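Local atomic coordinates of B-type Cna protein (Enterococcus faecium, PDB entry 6FWY), a protein that is of unknown function but, as an LPXTG-anchored surface protein with a thioester domain, probably takes part in attaching the bacterium to host surfaces. Residues 242-247 against 259-264. Sequence-based numbering, arbitrary orientation.
Sequences STTNPF and VVMITT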
# COMPACT_ATOMS: atom_id res chain seq x y z
N SER A 242 -2.19 -3.05 9.38
CA SER A 242 -2.89 -3.37 8.17
C SER A 242 -2.37 -2.39 7.12
O SER A 242 -2.21 -1.20 7.42
CB SER A 242 -4.38 -3.16 8.40
OG SER A 242 -5.11 -3.64 7.32
N THR A 243 -2.07 -2.88 5.91
CA THR A 243 -1.59 -2.03 4.83
C THR A 243 -2.16 -2.54 3.50
O THR A 243 -2.28 -3.74 3.28
CB THR A 243 -0.03 -1.97 4.82
OG1 THR A 243 0.42 -0.90 3.96
CG2 THR A 243 0.63 -3.32 4.36
N THR A 244 -2.54 -1.60 2.63
CA THR A 244 -3.07 -1.92 1.29
C THR A 244 -2.05 -1.47 0.23
O THR A 244 -1.87 -0.27 -0.01
CB THR A 244 -4.48 -1.31 1.10
OG1 THR A 244 -5.36 -1.85 2.12
CG2 THR A 244 -5.09 -1.66 -0.24
N ASN A 245 -1.37 -2.46 -0.36
CA ASN A 245 -0.25 -2.25 -1.33
C ASN A 245 -0.54 -2.97 -2.66
O ASN A 245 -1.33 -3.91 -2.70
CB ASN A 245 1.06 -2.83 -0.75
CG ASN A 245 1.45 -2.23 0.61
OD1 ASN A 245 0.72 -1.42 1.18
ND2 ASN A 245 2.58 -2.64 1.12
N PRO A 246 0.10 -2.53 -3.75
CA PRO A 246 -0.11 -3.19 -5.03
C PRO A 246 0.74 -4.42 -5.19
O PRO A 246 1.93 -4.38 -4.89
CB PRO A 246 0.30 -2.12 -6.06
CG PRO A 246 1.35 -1.35 -5.36
CD PRO A 246 0.93 -1.31 -3.91
N PHE A 247 0.15 -5.50 -5.69
CA PHE A 247 0.87 -6.75 -5.95
C PHE A 247 0.56 -7.27 -7.35
O PHE A 247 -0.53 -7.06 -7.88
CB PHE A 247 0.53 -7.80 -4.89
CG PHE A 247 0.92 -7.39 -3.50
CD1 PHE A 247 2.24 -7.49 -3.08
CD2 PHE A 247 -0.03 -6.89 -2.63
CE1 PHE A 247 2.60 -7.10 -1.80
CE2 PHE A 247 0.32 -6.52 -1.32
CZ PHE A 247 1.64 -6.62 -0.91
N VAL A 259 -2.05 -6.62 -11.87
CA VAL A 259 -1.69 -5.89 -10.66
C VAL A 259 -2.98 -5.43 -9.98
O VAL A 259 -3.94 -5.07 -10.64
CB VAL A 259 -0.73 -4.69 -10.96
CG1 VAL A 259 -1.40 -3.62 -11.85
CG2 VAL A 259 -0.21 -4.08 -9.65
N VAL A 260 -2.98 -5.47 -8.66
CA VAL A 260 -4.18 -5.19 -7.85
C VAL A 260 -3.77 -4.79 -6.43
O VAL A 260 -2.76 -5.26 -5.93
CB VAL A 260 -5.17 -6.40 -7.83
CG1 VAL A 260 -4.55 -7.64 -7.25
CG2 VAL A 260 -6.46 -6.07 -7.09
N MET A 261 -4.54 -3.89 -5.83
CA MET A 261 -4.33 -3.46 -4.46
C MET A 261 -4.88 -4.54 -3.53
O MET A 261 -6.02 -4.94 -3.67
CB MET A 261 -5.03 -2.13 -4.20
CG MET A 261 -4.44 -0.97 -5.00
SD MET A 261 -2.77 -0.48 -4.54
CE MET A 261 -3.14 0.60 -3.16
N ILE A 262 -4.03 -5.02 -2.63
CA ILE A 262 -4.44 -6.00 -1.63
C ILE A 262 -4.12 -5.53 -0.22
O ILE A 262 -3.01 -5.07 0.06
CB ILE A 262 -3.79 -7.38 -1.89
CG1 ILE A 262 -4.26 -7.89 -3.26
CG2 ILE A 262 -4.13 -8.37 -0.78
CD1 ILE A 262 -3.60 -9.15 -3.71
N THR A 263 -5.11 -5.66 0.66
CA THR A 263 -4.95 -5.39 2.09
C THR A 263 -4.23 -6.60 2.69
O THR A 263 -4.68 -7.72 2.54
CB THR A 263 -6.33 -5.14 2.74
OG1 THR A 263 -6.94 -4.02 2.09
CG2 THR A 263 -6.23 -4.84 4.24
N THR A 264 -3.09 -6.35 3.32
CA THR A 264 -2.30 -7.38 4.00
C THR A 264 -1.74 -6.80 5.30
O THR A 264 -2.12 -5.70 5.70
CB THR A 264 -1.19 -7.94 3.07
OG1 THR A 264 -0.49 -9.02 3.71
CG2 THR A 264 -0.19 -6.80 2.63
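Thr243 and Thr264 exchange two nearly straight backbone hydrogen bonds, Thr243 N to Thr264 O at 2.8 Å and Thr264 N to Thr243 O at 2.7 Å. The same two-bond exchange recurs at Asn245 with Ile262 and at Phe247 with Val260, giving regular antiparallel pairing of 242-247 with 259-264. The least straight are Val260 N to Phe247 O, 148° at the hydrogen, and Asn245 N to Ile262 O, 155°. Between the first two pairs, the side chains of Thr244 and Thr263 add a hydroxyl-to-hydroxyl hydrogen bond, OG1 to OG1 at 2.7 Å; in both residues OG1 lies anti to the carbonyl carbon (chi1 -59°), which turns the two hydroxyls together across the non-hydrogen-bonded pair. Met261 continues this face. Bent at chi2 and chi3, its chain lies alongside Pro246, with SD 3.8 Å from Pro246 CB, and returns CE over the backbone to 3.5 Å from Thr244 O. On the other face, the Phe247 ring reaches diagonally past its own partner: Ile262 CB meets its edge at CD2, 3.9 Å away and near the ring plane, while Thr264 CG2 approaches CZ obliquely at 4.0 Å. That methyl also lies beside Thr243 CG2, the two threonines pointing the same way, and their hydroxyls find partners outside the two segments: Thr264 OG1 is hydrogen-bonded to the carbonyl oxygen of Thr7, and the amine NZ of Lys183 is hydrogen-bonded to Thr243 OG1. The contact forms part of the hairpin of strands 231-250 and 258-277 within a larger antiparallel sheet. Val6 of strand 5-6 packs on Phe247 and Thr264; from the opposite face of the sheet, helix 76-84 reaches Met261 through Tyr79 and Phe82.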